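Local coordinates for protein membrane-anchored mycosin mycp1 (PDB 4HVL) that probably acts as a subtilisin-like serine endopeptidase, the membrane-anchored mycosin of the ESX-1 type VII secretion system, at residues T17-P22 with V88-N93; L129-T134 with I166-N171; S319-L324 with V364-W369; N339-T344 with G359-V364. One frame throughout, in Å; residues are numbered along the deposited sequence.

Contact 1. Residues T17-P22 with V88-N93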
loop_
_atom_site.group_PDB
_atom_site.type_symbol
_atom_site.label_atom_id
_atom_site.label_comp_id
_atom_site.label_asym_id
_atom_site.label_seq_id
_atom_site.Cartn_x
_atom_site.Cartn_y
_atom_site.Cartn_z
ATOM N N THR A 17 -18.884 1.131 7.760
ATOM C CA THR A 17 -18.138 -0.038 7.291
ATOM C C THR A 17 -18.971 -0.878 6.311
ATOM O O THR A 17 -20.136 -0.570 6.070
ATOM C CB THR A 17 -17.676 -0.923 8.465
ATOM O OG1 THR A 17 -18.802 -1.489 9.130
ATOM C CG2 THR A 17 -16.871 -0.123 9.449
ATOM N N GLY A 18 -18.367 -1.929 5.750
ATOM C CA GLY A 18 -19.080 -2.900 4.914
ATOM C C GLY A 18 -18.887 -2.653 3.423
ATOM O O GLY A 18 -18.510 -1.560 3.041
ATOM N N PRO A 19 -19.146 -3.672 2.571
ATOM C CA PRO A 19 -18.931 -3.507 1.126
ATOM C C PRO A 19 -19.978 -2.586 0.482
ATOM O O PRO A 19 -21.052 -2.382 1.061
ATOM C CB PRO A 19 -19.050 -4.942 0.588
ATOM C CG PRO A 19 -19.961 -5.621 1.554
ATOM C CD PRO A 19 -19.732 -4.989 2.888
ATOM N N ASP A 20 -19.649 -2.034 -0.682
ATOM C CA ASP A 20 -20.583 -1.214 -1.482
ATOM C C ASP A 20 -21.813 -2.001 -1.905
ATOM O O ASP A 20 -22.882 -1.446 -2.083
ATOM C CB ASP A 20 -19.882 -0.731 -2.753
ATOM C CG ASP A 20 -20.758 0.180 -3.596
ATOM O OD1 ASP A 20 -21.150 1.263 -3.102
ATOM O OD2 ASP A 20 -21.047 -0.183 -4.764
ATOM N N ASN A 21 -21.629 -3.292 -2.129
ATOM C CA ASN A 21 -22.734 -4.182 -2.442
ATOM C C ASN A 21 -22.450 -5.562 -1.846
ATOM O O ASN A 21 -21.308 -5.883 -1.526
ATOM C CB ASN A 21 -22.933 -4.264 -3.949
ATOM C CG ASN A 21 -21.640 -4.511 -4.678
ATOM O OD1 ASN A 21 -21.126 -5.637 -4.674
ATOM N ND2 ASN A 21 -21.083 -3.458 -5.296
ATOM N N PRO A 22 -23.485 -6.380 -1.685
ATOM C CA PRO A 22 -23.291 -7.613 -0.925
ATOM C C PRO A 22 -22.248 -8.564 -1.517
ATOM O O PRO A 22 -22.123 -8.665 -2.734
ATOM C CB PRO A 22 -24.674 -8.252 -0.956
ATOM C CG PRO A 22 -25.620 -7.122 -1.179
ATOM C CD PRO A 22 -24.892 -6.191 -2.086
ATOM N N VAL A 88 -15.433 -5.946 3.082
ATOM C CA VAL A 88 -15.734 -7.094 2.200
ATOM C C VAL A 88 -16.876 -7.903 2.784
ATOM O O VAL A 88 -17.949 -8.067 2.162
ATOM C CB VAL A 88 -14.466 -7.970 2.041
ATOM C CG1 VAL A 88 -14.749 -9.258 1.270
ATOM C CG2 VAL A 88 -13.391 -7.144 1.355
ATOM N N ASP A 89 -16.657 -8.402 3.995
ATOM C CA ASP A 89 -17.702 -9.097 4.725
ATOM C C ASP A 89 -18.407 -8.108 5.657
ATOM O O ASP A 89 -17.809 -7.511 6.558
ATOM C CB ASP A 89 -17.138 -10.272 5.495
ATOM C CG ASP A 89 -18.213 -11.240 5.952
ATOM O OD1 ASP A 89 -19.271 -10.793 6.454
ATOM O OD2 ASP A 89 -17.996 -12.470 5.819
ATOM N N ALA A 90 -19.703 -7.967 5.443
ATOM C CA ALA A 90 -20.492 -6.998 6.170
ATOM C C ALA A 90 -20.513 -7.258 7.677
ATOM O O ALA A 90 -20.743 -6.339 8.429
ATOM C CB ALA A 90 -21.897 -6.952 5.616
ATOM N N ALA A 91 -20.255 -8.493 8.102
ATOM C CA ALA A 91 -20.241 -8.858 9.535
ATOM C C ALA A 91 -18.824 -8.960 10.148
ATOM O O ALA A 91 -18.666 -9.281 11.340
ATOM C CB ALA A 91 -20.994 -10.177 9.722
ATOM N N GLY A 92 -17.800 -8.679 9.360
ATOM C CA GLY A 92 -16.420 -8.885 9.794
ATOM C C GLY A 92 -15.852 -7.710 10.573
ATOM O O GLY A 92 -16.550 -6.713 10.807
ATOM N N ASN A 93 -14.587 -7.829 10.978
ATOM C CA ASN A 93 -13.913 -6.776 11.753
ATOM C C ASN A 93 -12.464 -6.474 11.310
ATOM O O ASN A 93 -11.795 -5.684 11.949
ATOM C CB ASN A 93 -13.948 -7.099 13.254
ATOM C CG ASN A 93 -13.074 -8.291 13.625
ATOM O OD1 ASN A 93 -12.374 -8.860 12.793
ATOM N ND2 ASN A 93 -13.124 -8.683 14.887
HETATM O O HOH W 1 -16.540 -3.781 10.119
HETATM O O HOH W 2 -20.867 -3.221 7.786
#
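P19 lays its pyrrolidine ring on the backbone of V88-A90 in a loop-to-loop packing contact bridged by water, where the N-terminal extension ahead of strand 23-25 passes the loop that leaves strand 82-86. The ring's CG comes closest, standing 3.2 Å from V88 O, and CB and CD of P19 approach the same carbonyl oxygen from farther off. CD also leans on A90, 3.9 Å from its CA and 4.0 Å from its CB, so one edge of the proline spans both the carbonyl and the methyl group. The CB of V88 points away from P19 and its side chain packs on F138 and R132, so that P19 meets the carbonyl.

Farther along, water takes over from carbon. T17 OG1 lies 3.0 Å from a water that donates to A90 O, and a second water, only weakly tied to T17 OG1, donates to G92 O at 3.0 Å. With chi1 at 66°, the hydroxyl of T17 is brought to the side where both waters sit. Between T17 and P19, G18 has a positive phi of 100°, and its carbonyl accepts from R164. D20 makes a salt bridge with R160, which ties the extension to helix 154-171 as well.

The shape of the second loop is set locally. D89 O accepts from G92 N, and D89 OD1 takes the backbone N of A91 at 3.0 Å, on the anti side of the carboxylate. P19 therefore rests on V88 O and on A90 at the start of a type I beta turn, D89 to G92, which an Asx turn at D89 accompanies.

Contact 2. Residues L129-T134 with I166-N171. With ZN (zinc ion), chain B; ZN (zinc ion), chain C.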
loop_
_atom_site.group_PDB
_atom_site.type_symbol
_atom_site.label_atom_id
_atom_site.label_comp_id
_atom_site.label_asym_id
_atom_site.label_seq_id
_atom_site.Cartn_x
_atom_site.Cartn_y
_atom_site.Cartn_z
ATOM N N LEU A 129 -3.594 -1.414 12.933
ATOM C CA LEU A 129 -5.045 -1.558 12.772
ATOM C C LEU A 129 -5.300 -2.170 11.399
ATOM O O LEU A 129 -4.751 -1.674 10.398
ATOM C CB LEU A 129 -5.725 -0.205 12.865
ATOM C CG LEU A 129 -5.385 0.561 14.136
ATOM C CD1 LEU A 129 -6.091 1.905 14.140
ATOM C CD2 LEU A 129 -5.744 -0.247 15.378
ATOM N N SER A 130 -6.083 -3.250 11.352
ATOM C CA SER A 130 -6.366 -3.965 10.093
ATOM C C SER A 130 -7.767 -3.670 9.543
ATOM O O SER A 130 -8.779 -3.958 10.179
ATOM C CB SER A 130 -6.200 -5.483 10.276
ATOM O OG SER A 130 -6.515 -6.199 9.073
ATOM N N LEU A 131 -7.805 -3.108 8.344
ATOM C CA LEU A 131 -9.054 -2.873 7.621
ATOM C C LEU A 131 -9.027 -3.755 6.391
ATOM O O LEU A 131 -8.093 -3.659 5.572
ATOM C CB LEU A 131 -9.162 -1.425 7.172
ATOM C CG LEU A 131 -9.271 -0.338 8.233
ATOM C CD1 LEU A 131 -7.895 0.059 8.781
ATOM C CD2 LEU A 131 -9.965 0.884 7.640
ATOM N N ARG A 132 -10.011 -4.643 6.265
ATOM C CA ARG A 132 -10.115 -5.464 5.085
ATOM C C ARG A 132 -10.963 -4.720 4.043
ATOM O O ARG A 132 -12.147 -4.457 4.258
ATOM C CB ARG A 132 -10.673 -6.863 5.366
ATOM C CG ARG A 132 -10.921 -7.631 4.072
ATOM C CD ARG A 132 -10.998 -9.123 4.242
ATOM N NE ARG A 132 -12.222 -9.518 4.942
ATOM C CZ ARG A 132 -12.631 -10.772 5.080
ATOM N NH1 ARG A 132 -11.928 -11.760 4.563
ATOM N NH2 ARG A 132 -13.739 -11.028 5.756
ATOM N N HIS A 133 -10.337 -4.405 2.921
ATOM C CA HIS A 133 -11.009 -3.781 1.794
ATOM C C HIS A 133 -11.122 -4.709 0.564
ATOM O O HIS A 133 -12.047 -4.528 -0.234
ATOM C CB HIS A 133 -10.321 -2.470 1.410
ATOM C CG HIS A 133 -10.904 -1.843 0.187
ATOM N ND1 HIS A 133 -10.357 -2.021 -1.062
ATOM C CD2 HIS A 133 -12.057 -1.160 -0.001
ATOM C CE1 HIS A 133 -11.118 -1.429 -1.964
ATOM N NE2 HIS A 133 -12.152 -0.894 -1.342
ATOM N N THR A 134 -10.222 -5.688 0.417
ATOM C CA THR A 134 -10.218 -6.599 -0.736
ATOM C C THR A 134 -10.090 -8.043 -0.317
ATOM O O THR A 134 -9.429 -8.330 0.678
ATOM C CB THR A 134 -9.034 -6.280 -1.694
ATOM O OG1 THR A 134 -9.336 -5.088 -2.411
ATOM C CG2 THR A 134 -8.808 -7.361 -2.739
ATOM N N ILE A 166 -11.030 4.862 4.152
ATOM C CA ILE A 166 -10.029 5.885 4.457
ATOM C C ILE A 166 -10.587 6.803 5.553
ATOM O O ILE A 166 -9.877 7.106 6.520
ATOM C CB ILE A 166 -9.608 6.671 3.188
ATOM C CG1 ILE A 166 -8.850 5.755 2.222
ATOM C CG2 ILE A 166 -8.709 7.835 3.538
ATOM C CD1 ILE A 166 -8.799 6.252 0.788
ATOM N N VAL A 167 -11.866 7.201 5.429
ATOM C CA VAL A 167 -12.524 8.001 6.478
ATOM C C VAL A 167 -12.455 7.252 7.816
ATOM O O VAL A 167 -11.997 7.798 8.850
ATOM C CB VAL A 167 -13.994 8.368 6.116
ATOM C CG1 VAL A 167 -14.720 9.005 7.290
ATOM C CG2 VAL A 167 -14.019 9.347 4.947
ATOM N N HIS A 168 -12.914 6.004 7.798
ATOM C CA HIS A 168 -12.911 5.176 8.985
ATOM C C HIS A 168 -11.486 4.993 9.578
ATOM O O HIS A 168 -11.295 5.136 10.789
ATOM C CB HIS A 168 -13.573 3.848 8.663
ATOM C CG HIS A 168 -13.578 2.865 9.789
ATOM N ND1 HIS A 168 -14.411 2.977 10.875
ATOM C CD2 HIS A 168 -12.879 1.721 9.970
ATOM C CE1 HIS A 168 -14.218 1.951 11.691
ATOM N NE2 HIS A 168 -13.292 1.172 11.160
ATOM N N ALA A 169 -10.491 4.720 8.724
ATOM C CA ALA A 169 -9.105 4.585 9.181
ATOM C C ALA A 169 -8.647 5.821 9.938
ATOM O O ALA A 169 -8.006 5.729 10.992
ATOM C CB ALA A 169 -8.175 4.292 8.014
ATOM N N ALA A 170 -8.938 6.982 9.367
ATOM C CA ALA A 170 -8.583 8.273 9.975
ATOM C C ALA A 170 -9.263 8.439 11.328
ATOM O O ALA A 170 -8.624 8.841 12.309
ATOM C CB ALA A 170 -8.978 9.402 9.049
ATOM N N ASN A 171 -10.557 8.095 11.379
ATOM C CA ASN A 171 -11.331 8.154 12.626
ATOM C C ASN A 171 -10.825 7.237 13.744
ATOM O O ASN A 171 -11.031 7.521 14.930
ATOM C CB ASN A 171 -12.823 7.907 12.349
ATOM C CG ASN A 171 -13.481 9.081 11.612
ATOM O OD1 ASN A 171 -12.900 10.154 11.494
ATOM N ND2 ASN A 171 -14.711 8.879 11.127
HETATM ZN ZN ZN B . -8.702 -3.145 -1.825
HETATM ZN ZN ZN C . -15.842 4.434 11.501
#
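The imidazole of H168 receives L131 at its edge: CD2 of the leucine lies near the ring plane, 3.8 Å from CD2 of H168, and does not ride over a face. At another point on that ring ND1 binds a zinc ion at 2.1 Å, a site to which D15 also contributes, while NE2 makes a weak hydrogen bond to G84 O. Metal and leucine therefore hold separate parts of the ring's rim. H168 has CG anti to its backbone N (chi1 177°), which carries the imidazole out from the helix toward strand 127-132.

The same methyl of L131 also touches the helix itself, its CD2 standing 3.9 Å from CB of A169. One leucine branch thus fills the angle between an aromatic edge and an alanine methyl, and A169 in turn packs on I177 of strand 176-179, two places along the sheet from 127-132.

Just past the strand end, H133 ND1 and T134 OG1 each bind a second zinc ion at 2.1 Å, with E181 as a further ligand; H133 NE2 donates to S158 O. The contact is the packing of helix 154-171 on the parallel central sheet of the subtilisin alpha/beta fold, with one zinc site built on H168 itself and another just beyond the strand end.

Contact 3. Residues S319-L324 with V364-W369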
loop_
_atom_site.group_PDB
_atom_site.type_symbol
_atom_site.label_atom_id
_atom_site.label_comp_id
_atom_site.label_asym_id
_atom_site.label_seq_id
_atom_site.Cartn_x
_atom_site.Cartn_y
_atom_site.Cartn_z
ATOM N N SER A 319 5.478 2.964 4.574
ATOM C CA SER A 319 4.638 3.175 5.758
ATOM C C SER A 319 5.392 2.934 7.070
ATOM O O SER A 319 5.295 3.713 7.999
ATOM C CB SER A 319 3.394 2.303 5.715
ATOM O OG SER A 319 2.569 2.715 4.641
ATOM N N GLY A 320 6.144 1.852 7.125
ATOM C CA GLY A 320 7.057 1.622 8.234
ATOM C C GLY A 320 8.018 2.761 8.498
ATOM O O GLY A 320 8.181 3.179 9.648
ATOM N N LEU A 321 8.671 3.247 7.441
ATOM C CA LEU A 321 9.580 4.380 7.542
ATOM C C LEU A 321 8.875 5.628 8.033
ATOM O O LEU A 321 9.406 6.337 8.865
ATOM C CB LEU A 321 10.233 4.689 6.200
ATOM C CG LEU A 321 11.198 5.877 6.265
ATOM C CD1 LEU A 321 12.165 5.756 7.440
ATOM C CD2 LEU A 321 11.965 5.903 4.949
ATOM N N ALA A 322 7.665 5.876 7.544
ATOM C CA ALA A 322 6.906 7.025 7.996
ATOM C C ALA A 322 6.694 6.940 9.497
ATOM O O ALA A 322 6.859 7.934 10.218
ATOM C CB ALA A 322 5.577 7.119 7.254
ATOM N N ALA A 323 6.362 5.741 9.968
ATOM C CA ALA A 323 6.180 5.485 11.391
ATOM C C ALA A 323 7.453 5.759 12.202
ATOM O O ALA A 323 7.413 6.322 13.294
ATOM C CB ALA A 323 5.721 4.047 11.601
ATOM N N LEU A 324 8.588 5.320 11.688
ATOM C CA LEU A 324 9.861 5.591 12.339
ATOM C C LEU A 324 10.106 7.114 12.431
ATOM O O LEU A 324 10.523 7.625 13.475
ATOM C CB LEU A 324 11.002 4.936 11.544
ATOM C CG LEU A 324 11.046 3.411 11.445
ATOM C CD1 LEU A 324 12.351 2.959 10.807
ATOM C CD2 LEU A 324 10.902 2.799 12.823
ATOM N N VAL A 364 17.966 5.291 6.854
ATOM C CA VAL A 364 18.961 5.889 7.743
ATOM C C VAL A 364 19.151 7.347 7.378
ATOM O O VAL A 364 19.204 8.192 8.260
ATOM C CB VAL A 364 20.305 5.157 7.699
ATOM C CG1 VAL A 364 21.389 5.950 8.432
ATOM C CG2 VAL A 364 20.165 3.772 8.309
ATOM N N ALA A 365 19.254 7.639 6.078
ATOM C CA ALA A 365 19.321 9.016 5.637
ATOM C C ALA A 365 18.070 9.781 6.086
ATOM O O ALA A 365 18.173 10.909 6.586
ATOM C CB ALA A 365 19.507 9.096 4.125
ATOM N N ALA A 366 16.891 9.173 5.948
ATOM C CA ALA A 366 15.654 9.863 6.324
ATOM C C ALA A 366 15.658 10.210 7.809
ATOM O O ALA A 366 15.276 11.300 8.189
ATOM C CB ALA A 366 14.437 9.026 5.978
ATOM N N LEU A 367 16.105 9.266 8.632
ATOM C CA LEU A 367 16.168 9.449 10.080
ATOM C C LEU A 367 17.315 10.328 10.569
ATOM O O LEU A 367 17.202 10.904 11.660
ATOM C CB LEU A 367 16.238 8.087 10.785
ATOM C CG LEU A 367 14.945 7.271 10.666
ATOM C CD1 LEU A 367 15.180 5.821 11.042
ATOM C CD2 LEU A 367 13.846 7.869 11.526
ATOM N N THR A 368 18.397 10.449 9.784
ATOM C CA THR A 368 19.623 11.130 10.289
ATOM C C THR A 368 20.383 12.097 9.367
ATOM O O THR A 368 21.312 12.742 9.817
ATOM C CB THR A 368 20.660 10.081 10.725
ATOM O OG1 THR A 368 21.084 9.323 9.585
ATOM C CG2 THR A 368 20.062 9.126 11.799
ATOM N N TRP A 369 20.066 12.173 8.087
ATOM C CA TRP A 369 20.972 12.874 7.153
ATOM C C TRP A 369 21.105 14.361 7.514
ATOM O O TRP A 369 20.125 14.984 7.909
ATOM C CB TRP A 369 20.528 12.703 5.686
ATOM C CG TRP A 369 21.266 13.597 4.723
ATOM C CD1 TRP A 369 22.431 13.314 4.058
ATOM C CD2 TRP A 369 20.902 14.931 4.338
ATOM N NE1 TRP A 369 22.812 14.390 3.279
ATOM C CE2 TRP A 369 21.892 15.394 3.432
ATOM C CE3 TRP A 369 19.845 15.784 4.677
ATOM C CZ2 TRP A 369 21.847 16.672 2.857
ATOM C CZ3 TRP A 369 19.797 17.059 4.100
ATOM C CH2 TRP A 369 20.793 17.486 3.201
#
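L367 reaches from helix 363-368 toward helix 311-328, and its two methyls divide the work. CB leaves the backbone in the direction of the partner helix, and chi1 of -68° sets CG beside the backbone N, anti to the carbonyl carbon. From that branch point CD1 meets CD1 of L324 at 4.0 Å, methyl against methyl, while CD2 turns to the backbone of the same residue, 3.9 Å from L324 O and at a similar distance from its carbonyl carbon. CD2 of L367 also comes within 4.1 Å of L324 CB, so the fork straddles the base and the tip of L324.

One turn earlier on helix 311-328, L321 makes the second point of contact. Its CG is anti to the backbone N (chi1 -180°), which extends the chain far enough for CD2 to touch CB of A366 at 4.1 Å. The short alanine thus receives a long side chain, where L367 opposite L324 pairs leucine with leucine.

All four residues are buried, and the side chains that meet are all apolar, though one methyl also lies against the L324 carbonyl. L324 packs further on V122, and L367 on A55 of helix 52-55. On the far side of helix 311-328, S319 and A322 face V176 of the central sheet. The arrangement is layered packing of an alpha/beta fold: the C-terminal helix covers helix 311-328, which starts just before the predicted catalytic serine S312 and lies against the parallel sheet of the subtilase domain.

Contact 4. Residues N339-T344 with G359-V364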
loop_
_atom_site.group_PDB
_atom_site.type_symbol
_atom_site.label_atom_id
_atom_site.label_comp_id
_atom_site.label_asym_id
_atom_site.label_seq_id
_atom_site.Cartn_x
_atom_site.Cartn_y
_atom_site.Cartn_z
ATOM N N ASN A 339 7.904 14.605 2.525
ATOM C CA ASN A 339 8.944 15.353 1.820
ATOM C C ASN A 339 10.331 14.904 2.279
ATOM O O ASN A 339 11.270 14.856 1.485
ATOM C CB ASN A 339 8.761 16.868 1.990
ATOM C CG ASN A 339 7.613 17.430 1.151
ATOM O OD1 ASN A 339 7.168 16.833 0.164
ATOM N ND2 ASN A 339 7.132 18.579 1.548
ATOM N N ARG A 340 10.429 14.522 3.551
ATOM C CA ARG A 340 11.656 14.001 4.107
ATOM C C ARG A 340 12.000 12.646 3.469
ATOM O O ARG A 340 13.166 12.385 3.130
ATOM C CB ARG A 340 11.517 13.867 5.622
ATOM C CG ARG A 340 12.768 13.381 6.338
ATOM C CD ARG A 340 13.929 14.342 6.071
ATOM N NE ARG A 340 15.140 13.908 6.740
ATOM C CZ ARG A 340 16.312 14.536 6.671
ATOM N NH1 ARG A 340 16.434 15.649 5.955
ATOM N NH2 ARG A 340 17.368 14.046 7.321
ATOM N N ILE A 341 10.985 11.789 3.317
ATOM C CA ILE A 341 11.181 10.493 2.680
ATOM C C ILE A 341 11.695 10.677 1.253
ATOM O O ILE A 341 12.685 10.036 0.880
ATOM C CB ILE A 341 9.913 9.629 2.705
ATOM C CG1 ILE A 341 9.578 9.230 4.148
ATOM C CG2 ILE A 341 10.073 8.391 1.824
ATOM C CD1 ILE A 341 8.177 8.693 4.337
ATOM N N THR A 342 11.059 11.563 0.470
ATOM C CA THR A 342 11.435 11.753 -0.939
ATOM C C THR A 342 12.765 12.483 -1.106
ATOM O O THR A 342 13.575 12.110 -1.953
ATOM C CB THR A 342 10.348 12.475 -1.758
ATOM O OG1 THR A 342 10.090 13.773 -1.211
ATOM C CG2 THR A 342 9.061 11.655 -1.760
ATOM N N ALA A 343 13.008 13.496 -0.279
ATOM C CA ALA A 343 14.207 14.293 -0.383
ATOM C C ALA A 343 15.470 13.500 -0.050
ATOM O O ALA A 343 16.531 13.849 -0.503
ATOM C CB ALA A 343 14.105 15.519 0.518
ATOM N N THR A 344 15.361 12.436 0.736
ATOM C CA THR A 344 16.528 11.614 1.062
ATOM C C THR A 344 16.589 10.296 0.297
ATOM O O THR A 344 17.409 9.440 0.622
ATOM C CB THR A 344 16.547 11.269 2.560
ATOM O OG1 THR A 344 15.337 10.580 2.883
ATOM C CG2 THR A 344 16.682 12.533 3.410
ATOM N N GLY A 359 12.869 8.118 -6.199
ATOM C CA GLY A 359 13.797 6.995 -6.042
ATOM C C GLY A 359 13.581 6.119 -4.825
ATOM O O GLY A 359 12.517 6.156 -4.168
ATOM N N VAL A 360 14.593 5.297 -4.542
ATOM C CA VAL A 360 14.457 4.245 -3.543
ATOM C C VAL A 360 14.658 4.861 -2.171
ATOM O O VAL A 360 15.635 5.568 -1.963
ATOM C CB VAL A 360 15.456 3.093 -3.796
ATOM C CG1 VAL A 360 15.242 1.969 -2.793
ATOM C CG2 VAL A 360 15.294 2.573 -5.225
ATOM N N ILE A 361 13.737 4.596 -1.243
ATOM C CA ILE A 361 13.855 5.158 0.090
ATOM C C ILE A 361 15.152 4.732 0.788
ATOM O O ILE A 361 15.723 3.650 0.507
ATOM C CB ILE A 361 12.645 4.818 1.014
ATOM C CG1 ILE A 361 12.433 3.302 1.132
ATOM C CG2 ILE A 361 11.396 5.494 0.502
ATOM C CD1 ILE A 361 11.688 2.896 2.399
ATOM N N ASP A 362 15.598 5.602 1.691
ATOM C CA ASP A 362 16.829 5.409 2.435
ATOM C C ASP A 362 16.537 5.734 3.906
ATOM O O ASP A 362 16.654 6.875 4.351
ATOM C CB ASP A 362 17.923 6.287 1.817
ATOM C CG ASP A 362 19.264 6.097 2.453
ATOM O OD1 ASP A 362 19.368 5.515 3.563
ATOM O OD2 ASP A 362 20.239 6.575 1.831
ATOM N N PRO A 363 16.098 4.720 4.665
ATOM C CA PRO A 363 15.679 4.923 6.048
ATOM C C PRO A 363 16.675 5.638 6.958
ATOM O O PRO A 363 16.271 6.495 7.758
ATOM C CB PRO A 363 15.441 3.493 6.533
ATOM C CG PRO A 363 14.933 2.812 5.324
ATOM C CD PRO A 363 15.842 3.336 4.229
ATOM N N VAL A 364 17.966 5.291 6.854
ATOM C CA VAL A 364 18.961 5.889 7.743
ATOM C C VAL A 364 19.151 7.347 7.378
ATOM O O VAL A 364 19.204 8.192 8.260
ATOM C CB VAL A 364 20.305 5.157 7.699
ATOM C CG1 VAL A 364 21.389 5.950 8.432
ATOM C CG2 VAL A 364 20.165 3.772 8.309
HETATM O O HOH W 3 14.234 8.207 2.132
HETATM O O HOH W 4 19.773 8.480 0.094
#
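I341 and I361 meet through their gamma methyls, CG2 against CG2 at 3.4 Å, tighter than ordinary van der Waals contact; the two side chains lie side by side and point the same way. Alongside them the backbone of T344 presses on D362, with T344 O 3.4 Å from D362 CB. Water completes this first shell. One molecule donates to I341 O and to T344 OG1, both at 2.7 Å, and accepts from D362 N, so a single water links the helix end to the loop. Another donates to T344 O and to D362 OD2, each at 2.6 Å.

These groups sit where one helix ends and the next begins. T344 is the first residue beyond helix 334-343, and D362 is the N-cap of helix 363-368, its OD1 accepting from A365 N and forming a salt bridge with R51.

The second shell fixes the threonine. With chi1 of 58°, T344 OG1 turns back to donate to R340 O at 2.8 Å, and T344 CG2 rests over the centre of one face of the R340 guanidinium, which NE and NH2 hold through hydrogen bonds to A366 O and W369 O. Farther out, both isoleucines pack on helix 311-328, I341 on I325 and I361 on V318 and L321; I341 also meets L256, and I361 meets L50.

How the contacts relate
Along the chain contact 1 closes before contact 2 opens, and both precede the C-terminal pair, in which contact 4 is nested inside the loop closed by contact 3. Contacts 1 and 2 have centres 12 Å apart and touch, V88 packing on R132, H133 and T134 at the end of strand 127-132. Contacts 3 and 4, 7 Å apart between centres, share V364 and helix 363-368, and R340 probably hydrogen-bonds to A366 O and W369 O to join them. Contacts 1 and 3 lie on opposite sides of the chain's centre, about 35 Å apart between centres. The N-terminal extension and the C-terminal helices thus lie on opposite sides of the centre of this subtilisin-like protein.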